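Local coordinates for outer membrane protein assembly factor BamA (PDB 4K3C), which probably helps, as part of the Bam complex, to assemble beta-barrel proteins and insert them into the outer membrane, at residues D343-Q348 / G380-P385; L373-S378 / W465-K470; G267-K272 / D307-F312. All coordinates share one frame; numbering follows the deposited sequence.

Overall arrangement
All three contacts lie in the Omp85 barrel domain of this chain, which also carries two POTRA domains. Interaction 3 is strand pairing, with backbone hydrogen bonds and an aromatic pair between strands 260-274 and 303-317. Interactions 1 and 2 fasten loops instead. In interaction 1, partly buried like interaction 3, the loop after strand 366-378 packs on the start of strand 346-358 through van der Waals packing and a CH-pi contact, with no hydrogen bond across. Interaction 2 is a smaller, more polar surface contact between the end of strand 366-378 and the loop after strand 453-465. Strands 346-358 and 366-378 are neighbours, joining interactions 1 and 2, while Asn344 meets Asp307 between interactions 1 and 3.

Interaction 1 (D343-Q348 / G380-P385); sequences DNKYYQ and GGKEVP
Pro385 lies over one face of the Tyr346 ring, and this pair is the tight part of the contact. Its CD sits 4.1 Å from the centroid of the Tyr346 ring, a CH-pi contact displaced toward the CD1 rim, and the side chains meet at about a right angle. Tyr346 presents that face because its CG is turned between the backbone N and the carbonyl carbon (chi1 66°). The next proline ring atom, CG, meets the amide of Asn344, with 3.7 Å between Pro385 CG and Asn344 OD1. That oxygen is hydrogen-bonded to the hydroxyl of Tyr285 in helix 280-288, a tyrosine that also packs on Pro385. Val384 adds a looser touch, its CG2 4.4 Å from Tyr346 CB.

Toward Gly380 the packing thins and the residues become more exposed. Here two lysines pass each other slantwise, with Lys382 CG 4.0 Å from Lys345 CB. The Lys382 chain folds back at chi2 (-70°), and its NZ ends 3.8 Å from Lys345 CD. The two ammonium groups stay 5.6 Å apart from NZ to NZ, like charges that probably repel mildly. No hydrogen bond links the two segments. This is the root of extracellular loop 6, the long loop between strands 366-378 and 430-440 that in BamA and its Omp85 relatives folds back into the barrel.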
loop_
_atom_site.group_PDB
_atom_site.type_symbol
_atom_site.label_atom_id
_atom_site.label_comp_id
_atom_site.label_asym_id
_atom_site.label_seq_id
_atom_site.Cartn_x
_atom_site.Cartn_y
_atom_site.Cartn_z
ATOM N N ASP A 343 -5.057 18.100 24.045
ATOM C CA ASP A 343 -6.384 18.647 24.310
ATOM C C ASP A 343 -7.393 17.576 23.821
ATOM O O ASP A 343 -7.082 16.372 23.786
ATOM C CB ASP A 343 -6.533 19.979 23.556
ATOM C CG ASP A 343 -5.501 21.051 24.014
ATOM O OD1 ASP A 343 -5.214 21.108 25.226
ATOM O OD2 ASP A 343 -4.977 21.838 23.181
ATOM N N ASN A 344 -8.592 17.967 23.436
ATOM C CA ASN A 344 -9.390 17.057 22.578
ATOM C C ASN A 344 -9.846 15.632 23.037
ATOM O O ASN A 344 -11.042 15.318 22.901
ATOM C CB ASN A 344 -8.771 16.990 21.186
ATOM C CG ASN A 344 -9.170 18.162 20.345
ATOM O OD1 ASN A 344 -10.199 18.801 20.607
ATOM N ND2 ASN A 344 -8.369 18.466 19.330
ATOM N N LYS A 345 -8.924 14.778 23.510
ATOM C CA LYS A 345 -9.290 13.517 24.216
ATOM C C LYS A 345 -10.285 12.557 23.528
ATOM O O LYS A 345 -11.427 12.389 23.994
ATOM C CB LYS A 345 -9.823 13.819 25.628
ATOM C CG LYS A 345 -8.821 13.606 26.742
ATOM C CD LYS A 345 -9.366 14.114 28.068
ATOM C CE LYS A 345 -8.309 14.082 29.156
ATOM N NZ LYS A 345 -8.496 12.937 30.082
ATOM N N TYR A 346 -9.853 11.898 22.459
ATOM C CA TYR A 346 -10.753 11.020 21.710
ATOM C C TYR A 346 -9.989 9.838 21.103
ATOM O O TYR A 346 -8.758 9.752 21.216
ATOM C CB TYR A 346 -11.452 11.813 20.609
ATOM C CG TYR A 346 -10.504 12.307 19.519
ATOM C CD1 TYR A 346 -9.732 13.461 19.702
ATOM C CD2 TYR A 346 -10.369 11.616 18.317
ATOM C CE1 TYR A 346 -8.856 13.915 18.717
ATOM C CE2 TYR A 346 -9.493 12.068 17.327
ATOM C CZ TYR A 346 -8.740 13.220 17.533
ATOM O OH TYR A 346 -7.881 13.669 16.550
ATOM N N TYR A 347 -10.713 8.920 20.464
ATOM C CA TYR A 347 -10.067 7.798 19.777
ATOM C C TYR A 347 -10.805 7.413 18.523
ATOM O O TYR A 347 -12.003 7.629 18.422
ATOM C CB TYR A 347 -9.927 6.570 20.675
ATOM C CG TYR A 347 -11.196 6.142 21.357
ATOM C CD1 TYR A 347 -12.143 5.354 20.697
ATOM C CD2 TYR A 347 -11.444 6.501 22.680
ATOM C CE1 TYR A 347 -13.320 4.940 21.341
ATOM C CE2 TYR A 347 -12.610 6.099 23.327
ATOM C CZ TYR A 347 -13.546 5.324 22.655
ATOM O OH TYR A 347 -14.695 4.943 23.311
ATOM N N GLN A 348 -10.079 6.847 17.568
ATOM C CA GLN A 348 -10.681 6.406 16.324
ATOM C C GLN A 348 -10.228 4.969 16.034
ATOM O O GLN A 348 -9.120 4.600 16.372
ATOM C CB GLN A 348 -10.312 7.357 15.178
ATOM C CG GLN A 348 -10.370 8.843 15.550
ATOM C CD GLN A 348 -10.467 9.777 14.338
ATOM O OE1 GLN A 348 -9.479 10.401 13.927
ATOM N NE2 GLN A 348 -11.670 9.890 13.776
ATOM N N GLY A 380 -13.269 11.790 28.936
ATOM C CA GLY A 380 -12.800 12.916 29.718
ATOM C C GLY A 380 -13.727 14.115 29.635
ATOM O O GLY A 380 -13.280 15.261 29.723
ATOM N N GLY A 381 -15.021 13.847 29.480
ATOM C CA GLY A 381 -16.021 14.896 29.390
ATOM C C GLY A 381 -15.784 15.801 28.196
ATOM O O GLY A 381 -15.995 17.015 28.252
ATOM N N LYS A 382 -15.331 15.199 27.107
ATOM C CA LYS A 382 -15.040 15.937 25.894
ATOM C C LYS A 382 -15.844 15.349 24.754
ATOM O O LYS A 382 -16.133 14.153 24.753
ATOM C CB LYS A 382 -13.552 15.844 25.571
ATOM C CG LYS A 382 -12.678 16.406 26.663
ATOM C CD LYS A 382 -12.791 17.921 26.755
ATOM C CE LYS A 382 -12.024 18.440 27.950
ATOM N NZ LYS A 382 -10.801 17.617 28.176
ATOM N N GLU A 383 -16.201 16.184 23.784
ATOM C CA GLU A 383 -16.849 15.689 22.579
ATOM C C GLU A 383 -15.813 15.419 21.484
ATOM O O GLU A 383 -14.732 15.989 21.485
ATOM C CB GLU A 383 -17.912 16.680 22.093
ATOM C CG GLU A 383 -19.304 16.080 21.996
ATOM C CD GLU A 383 -19.807 15.579 23.335
ATOM O OE1 GLU A 383 -20.114 16.432 24.190
ATOM O OE2 GLU A 383 -19.890 14.344 23.537
ATOM N N VAL A 384 -16.139 14.534 20.553
ATOM C CA VAL A 384 -15.267 14.323 19.406
ATOM C C VAL A 384 -15.190 15.617 18.598
ATOM O O VAL A 384 -16.207 16.249 18.325
ATOM C CB VAL A 384 -15.764 13.161 18.516
ATOM C CG1 VAL A 384 -15.012 13.155 17.213
ATOM C CG2 VAL A 384 -15.620 11.807 19.243
ATOM N N PRO A 385 -13.982 16.034 18.237
ATOM C CA PRO A 385 -13.847 17.284 17.486
ATOM C C PRO A 385 -14.638 17.211 16.185
ATOM O O PRO A 385 -14.323 16.342 15.381
ATOM C CB PRO A 385 -12.351 17.337 17.164
ATOM C CG PRO A 385 -11.693 16.492 18.165
ATOM C CD PRO A 385 -12.683 15.419 18.549
#

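Interaction 2 (L373-S378 / W465-K470); sequences LAYTNS and WNTKWK
Lys468 reaches Asn377 and Ser378 with a chain that starts with CG beside the backbone N (chi1 -47°), runs out nearly extended, and turns only at its last torsion (chi4 95°). That final bend carries NZ past the asparagine to Ser378, whose OG is swung between its backbone N and carbonyl carbon. The Lys468 NZ to Ser378 OG bond is weak at 3.4 Å. Lys468 CE comes at the O/N end of the Asn377 amide from a little out of its plane, close to both OD1 and ND2. Asn377 OD1 accepts a hydrogen bond from Ser378 N at 2.8 Å, the donor standing above the carbonyl plane and off the lone pairs, which may limit how the amide turns.

More loosely, Thr467 OG1 stands 3.6 Å from Asn377 ND2 but takes its hydrogen bond from Asn429, while its methyl CG2 lies at the edge of the Tyr375 ring, 4.2 Å from CE1. Asn466 shapes the loop: its OD1 accepts from Lys468 N at 2.6 Å in an Asx turn, within a type I turn closed by Trp469 N and Asn466 O.

The ammonium of Lys468 also salt-bridges Glu383, and Ser378 OG bonds to the carbonyl of Lys382, so both bind the loop that follows strand 366-378. That strand runs between strands 346-358 and 430-440, and the turn of 465-470 leaves strand 453-465, the next one beyond 430-440.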
loop_
_atom_site.group_PDB
_atom_site.type_symbol
_atom_site.label_atom_id
_atom_site.label_comp_id
_atom_site.label_asym_id
_atom_site.label_seq_id
_atom_site.Cartn_x
_atom_site.Cartn_y
_atom_site.Cartn_z
ATOM N N LEU A 373 -15.900 -0.189 8.269
ATOM C CA LEU A 373 -16.492 0.168 9.536
ATOM C C LEU A 373 -15.608 1.216 10.178
ATOM O O LEU A 373 -14.393 1.033 10.275
ATOM C CB LEU A 373 -16.517 -1.066 10.411
ATOM C CG LEU A 373 -17.801 -1.458 11.126
ATOM C CD1 LEU A 373 -17.655 -2.906 11.593
ATOM C CD2 LEU A 373 -18.076 -0.518 12.308
ATOM N N ALA A 374 -16.217 2.316 10.609
ATOM C CA ALA A 374 -15.483 3.438 11.193
ATOM C C ALA A 374 -16.191 3.935 12.431
ATOM O O ALA A 374 -17.389 4.187 12.406
ATOM C CB ALA A 374 -15.379 4.559 10.210
ATOM N N TYR A 375 -15.449 4.111 13.509
ATOM C CA TYR A 375 -16.064 4.530 14.747
ATOM C C TYR A 375 -15.150 5.417 15.573
ATOM O O TYR A 375 -13.989 5.089 15.807
ATOM C CB TYR A 375 -16.470 3.314 15.562
ATOM C CG TYR A 375 -16.958 3.667 16.930
ATOM C CD1 TYR A 375 -18.095 4.428 17.104
ATOM C CD2 TYR A 375 -16.280 3.243 18.051
ATOM C CE1 TYR A 375 -18.556 4.753 18.370
ATOM C CE2 TYR A 375 -16.720 3.563 19.323
ATOM C CZ TYR A 375 -17.863 4.312 19.476
ATOM O OH TYR A 375 -18.298 4.623 20.738
ATOM N N THR A 376 -15.693 6.544 16.015
ATOM C CA THR A 376 -14.980 7.443 16.898
ATOM C C THR A 376 -15.790 7.614 18.155
ATOM O O THR A 376 -17.006 7.724 18.101
ATOM C CB THR A 376 -14.821 8.870 16.283
ATOM O OG1 THR A 376 -14.391 8.774 14.923
ATOM C CG2 THR A 376 -13.799 9.702 17.064
ATOM N N ASN A 377 -15.112 7.642 19.290
ATOM C CA ASN A 377 -15.675 8.311 20.454
ATOM C C ASN A 377 -14.644 9.054 21.285
ATOM O O ASN A 377 -13.433 8.993 21.020
ATOM C CB ASN A 377 -16.522 7.393 21.335
ATOM C CG ASN A 377 -17.777 8.092 21.843
ATOM O OD1 ASN A 377 -17.764 8.770 22.875
ATOM N ND2 ASN A 377 -18.863 7.952 21.099
ATOM N N SER A 378 -15.155 9.753 22.291
ATOM C CA SER A 378 -14.359 10.643 23.101
ATOM C C SER A 378 -14.508 10.247 24.558
ATOM O O SER A 378 -15.205 9.297 24.866
ATOM C CB SER A 378 -14.825 12.083 22.885
ATOM O OG SER A 378 -16.231 12.191 23.050
ATOM N N TRP A 465 -24.249 7.589 11.234
ATOM C CA TRP A 465 -25.062 8.062 12.332
ATOM C C TRP A 465 -24.255 8.622 13.492
ATOM O O TRP A 465 -23.041 8.447 13.553
ATOM C CB TRP A 465 -25.988 6.948 12.825
ATOM C CG TRP A 465 -25.363 5.806 13.638
ATOM C CD1 TRP A 465 -25.457 5.627 14.979
ATOM C CD2 TRP A 465 -24.620 4.686 13.138
ATOM N NE1 TRP A 465 -24.817 4.480 15.350
ATOM C CE2 TRP A 465 -24.300 3.878 14.235
ATOM C CE3 TRP A 465 -24.188 4.297 11.867
ATOM C CZ2 TRP A 465 -23.572 2.700 14.113
ATOM C CZ3 TRP A 465 -23.457 3.129 11.749
ATOM C CH2 TRP A 465 -23.161 2.343 12.868
ATOM N N ASN A 466 -24.971 9.277 14.404
ATOM C CA ASN A 466 -24.436 9.889 15.603
ATOM C C ASN A 466 -24.912 9.086 16.800
ATOM O O ASN A 466 -26.072 9.209 17.208
ATOM C CB ASN A 466 -24.998 11.312 15.696
ATOM C CG ASN A 466 -24.589 12.059 16.969
ATOM O OD1 ASN A 466 -24.147 11.467 17.965
ATOM N ND2 ASN A 466 -24.761 13.391 16.939
ATOM N N THR A 467 -24.016 8.297 17.386
ATOM C CA THR A 467 -24.333 7.539 18.599
ATOM C C THR A 467 -24.841 8.378 19.769
ATOM O O THR A 467 -25.567 7.869 20.619
ATOM C CB THR A 467 -23.128 6.758 19.112
ATOM O OG1 THR A 467 -22.109 7.685 19.517
ATOM C CG2 THR A 467 -22.589 5.840 18.029
ATOM N N LYS A 468 -24.477 9.648 19.852
ATOM C CA LYS A 468 -24.890 10.382 21.040
ATOM C C LYS A 468 -26.182 11.164 20.837
ATOM O O LYS A 468 -26.664 11.812 21.765
ATOM C CB LYS A 468 -23.755 11.274 21.561
ATOM C CG LYS A 468 -22.416 10.547 21.647
ATOM C CD LYS A 468 -21.471 11.182 22.647
ATOM C CE LYS A 468 -20.010 10.816 22.362
ATOM N NZ LYS A 468 -19.300 11.849 21.535
ATOM N N TRP A 469 -26.756 11.078 19.635
ATOM C CA TRP A 469 -27.940 11.871 19.291
ATOM C C TRP A 469 -29.196 11.540 20.158
ATOM O O TRP A 469 -30.200 12.283 20.174
ATOM C CB TRP A 469 -28.228 11.824 17.782
ATOM C CG TRP A 469 -29.430 12.653 17.430
ATOM C CD1 TRP A 469 -30.719 12.217 17.312
ATOM C CD2 TRP A 469 -29.470 14.072 17.220
ATOM N NE1 TRP A 469 -31.553 13.268 17.027
ATOM C CE2 TRP A 469 -30.814 14.418 16.963
ATOM C CE3 TRP A 469 -28.500 15.082 17.218
ATOM C CZ2 TRP A 469 -31.213 15.726 16.706
ATOM C CZ3 TRP A 469 -28.895 16.379 16.963
ATOM C CH2 TRP A 469 -30.244 16.689 16.704
ATOM N N LYS A 470 -29.110 10.441 20.902
ATOM C CA LYS A 470 -30.148 10.079 21.852
ATOM C C LYS A 470 -30.318 11.162 22.913
ATOM O O LYS A 470 -31.441 11.464 23.314
ATOM C CB LYS A 470 -29.801 8.752 22.519
ATOM C CG LYS A 470 -29.316 7.691 21.540
ATOM C CD LYS A 470 -29.036 6.368 22.250
ATOM C CE LYS A 470 -27.998 6.527 23.350
ATOM N NZ LYS A 470 -27.625 5.231 23.989
#

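Interaction 3 (G267-K272 / D307-F312); sequences GYTHDK and DFDLSF
Asp307, Gly267 and Tyr268 lose the most surface where strands 260-274 and 303-317 meet. Asp307 joins through its backbone: its carbonyl O accepts Thr269 N at 3.1 Å, and the same oxygen receives a CA-H...O contact from Tyr268. The CB of Asp307 leans 3.5 Å from Thr269 O and also approaches the Thr269 hydroxyl. Its carboxylate turns away from the pair and accepts a hydrogen bond from Asn344 ND2.

Gly267 faces Asp309 as a hydrogen-bonded antiparallel pair. Both backbone bonds of the pair are made: Gly267 N to Asp309 O spans 3.1 Å, and Asp309 N reaches Gly267 O at 2.8 Å. Gly267 has no side chain and leaves room for the Asp309 carboxylate, but the close approach of Asp309 OD2 to Gly267 O sets two acceptors together and should be treated as doubtful. The Asp309 CG sits between its own N and carbonyl carbon (chi1 62°), which swings it across to the neighbouring strand. This is the antiparallel neighbour pairing of an Omp85 beta-barrel, in which successive strands are hydrogen-bonded; the axes of these short pieces diverge from antiparallel, at 135°.

Tyr268 pairs with Phe308 in the next, non-hydrogen-bonded position, both rings on the sheet face opposite Asp309 and on the surface of the barrel, where lipid would be expected. The Tyr268 ring turns its edge to the face of Phe308 in an offset edge-to-face pair, ring centroids 5.1 Å apart and planes at 73°, with CD2 nearest Phe308 CE1 and CD1. Alongside it, Phe308 CA makes a CA-H...O contact of 3.3 Å with Gly267 O.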
loop_
_atom_site.group_PDB
_atom_site.type_symbol
_atom_site.label_atom_id
_atom_site.label_comp_id
_atom_site.label_asym_id
_atom_site.label_seq_id
_atom_site.Cartn_x
_atom_site.Cartn_y
_atom_site.Cartn_z
ATOM N N GLY A 267 2.575 11.246 16.955
ATOM C CA GLY A 267 2.552 12.496 16.224
ATOM C C GLY A 267 2.010 13.665 17.016
ATOM O O GLY A 267 1.115 13.535 17.852
ATOM N N TYR A 268 2.558 14.835 16.744
ATOM C CA TYR A 268 2.016 16.054 17.308
ATOM C C TYR A 268 1.386 16.844 16.177
ATOM O O TYR A 268 1.922 16.896 15.074
ATOM C CB TYR A 268 3.118 16.867 17.971
ATOM C CG TYR A 268 2.632 18.148 18.599
ATOM C CD1 TYR A 268 2.591 19.326 17.870
ATOM C CD2 TYR A 268 2.228 18.182 19.930
ATOM C CE1 TYR A 268 2.148 20.499 18.446
ATOM C CE2 TYR A 268 1.807 19.355 20.520
ATOM C CZ TYR A 268 1.763 20.512 19.774
ATOM O OH TYR A 268 1.314 21.680 20.349
ATOM N N THR A 269 0.227 17.432 16.435
ATOM C CA THR A 269 -0.506 18.152 15.403
ATOM C C THR A 269 -1.307 19.322 15.986
ATOM O O THR A 269 -1.987 19.201 16.999
ATOM C CB THR A 269 -1.495 17.235 14.609
ATOM O OG1 THR A 269 -2.688 17.055 15.370
ATOM C CG2 THR A 269 -0.891 15.856 14.268
ATOM N N HIS A 270 -1.259 20.447 15.295
ATOM C CA HIS A 270 -1.890 21.656 15.761
ATOM C C HIS A 270 -2.905 22.091 14.713
ATOM O O HIS A 270 -2.551 22.281 13.562
ATOM C CB HIS A 270 -0.798 22.689 15.956
ATOM C CG HIS A 270 -1.296 24.062 16.244
ATOM N ND1 HIS A 270 -0.667 25.190 15.765
ATOM C CD2 HIS A 270 -2.338 24.495 16.993
ATOM C CE1 HIS A 270 -1.309 26.263 16.194
ATOM N NE2 HIS A 270 -2.325 25.866 16.943
ATOM N N ASP A 271 -4.172 22.208 15.119
ATOM C CA ASP A 271 -5.295 22.546 14.239
ATOM C C ASP A 271 -5.832 23.911 14.621
ATOM O O ASP A 271 -5.998 24.201 15.807
ATOM C CB ASP A 271 -6.462 21.564 14.419
ATOM C CG ASP A 271 -6.100 20.133 14.103
ATOM O OD1 ASP A 271 -6.088 19.750 12.903
ATOM O OD2 ASP A 271 -5.864 19.384 15.076
ATOM N N LYS A 272 -6.144 24.732 13.624
ATOM C CA LYS A 272 -6.676 26.059 13.876
ATOM C C LYS A 272 -7.902 26.218 12.994
ATOM O O LYS A 272 -7.824 26.001 11.782
ATOM C CB LYS A 272 -5.621 27.125 13.563
ATOM C CG LYS A 272 -5.995 28.541 13.980
ATOM C CD LYS A 272 -4.956 29.589 13.542
ATOM C CE LYS A 272 -3.560 29.323 14.120
ATOM N NZ LYS A 272 -2.758 28.357 13.302
ATOM N N ASP A 307 -2.791 17.773 21.266
ATOM C CA ASP A 307 -2.851 16.718 20.227
ATOM C C ASP A 307 -1.570 15.947 19.901
ATOM O O ASP A 307 -1.074 15.951 18.779
ATOM C CB ASP A 307 -3.765 16.973 19.033
ATOM C CG ASP A 307 -5.221 16.732 19.372
ATOM O OD1 ASP A 307 -5.622 17.145 20.472
ATOM O OD2 ASP A 307 -5.952 16.120 18.555
ATOM N N PHE A 308 -1.064 15.280 20.932
ATOM C CA PHE A 308 -0.143 14.170 20.801
ATOM C C PHE A 308 -0.980 12.919 20.575
ATOM O O PHE A 308 -1.781 12.551 21.424
ATOM C CB PHE A 308 0.612 13.972 22.103
ATOM C CG PHE A 308 1.922 14.664 22.158
ATOM C CD1 PHE A 308 2.005 15.997 22.535
ATOM C CD2 PHE A 308 3.086 13.976 21.859
ATOM C CE1 PHE A 308 3.235 16.638 22.602
ATOM C CE2 PHE A 308 4.320 14.613 21.918
ATOM C CZ PHE A 308 4.392 15.947 22.291
ATOM N N ASP A 309 -0.802 12.249 19.447
ATOM C CA ASP A 309 -1.600 11.068 19.172
ATOM C C ASP A 309 -0.747 9.807 19.094
ATOM O O ASP A 309 0.444 9.872 18.744
ATOM C CB ASP A 309 -2.364 11.249 17.863
ATOM C CG ASP A 309 -1.440 11.421 16.688
ATOM O OD1 ASP A 309 -0.972 10.387 16.153
ATOM O OD2 ASP A 309 -1.165 12.589 16.320
ATOM N N LEU A 310 -1.367 8.667 19.420
ATOM C CA LEU A 310 -0.754 7.352 19.220
ATOM C C LEU A 310 -1.468 6.611 18.099
ATOM O O LEU A 310 -2.696 6.686 17.985
ATOM C CB LEU A 310 -0.805 6.528 20.499
ATOM C CG LEU A 310 -0.326 5.087 20.381
ATOM C CD1 LEU A 310 1.117 5.027 19.954
ATOM C CD2 LEU A 310 -0.534 4.396 21.708
ATOM N N SER A 311 -0.703 5.901 17.271
ATOM C CA SER A 311 -1.284 5.258 16.096
ATOM C C SER A 311 -0.758 3.860 15.887
ATOM O O SER A 311 0.448 3.622 16.009
ATOM C CB SER A 311 -1.027 6.081 14.841
ATOM O OG SER A 311 -1.772 7.276 14.911
ATOM N N PHE A 312 -1.676 2.946 15.574
ATOM C CA PHE A 312 -1.356 1.545 15.366
ATOM C C PHE A 312 -2.197 1.094 14.204
ATOM O O PHE A 312 -3.313 1.570 14.029
ATOM C CB PHE A 312 -1.704 0.734 16.618
ATOM C CG PHE A 312 -2.558 1.491 17.594
ATOM C CD1 PHE A 312 -3.932 1.547 17.434
ATOM C CD2 PHE A 312 -1.990 2.175 18.649
ATOM C CE1 PHE A 312 -4.724 2.263 18.324
ATOM C CE2 PHE A 312 -2.781 2.891 19.530
ATOM C CZ PHE A 312 -4.144 2.935 19.367
#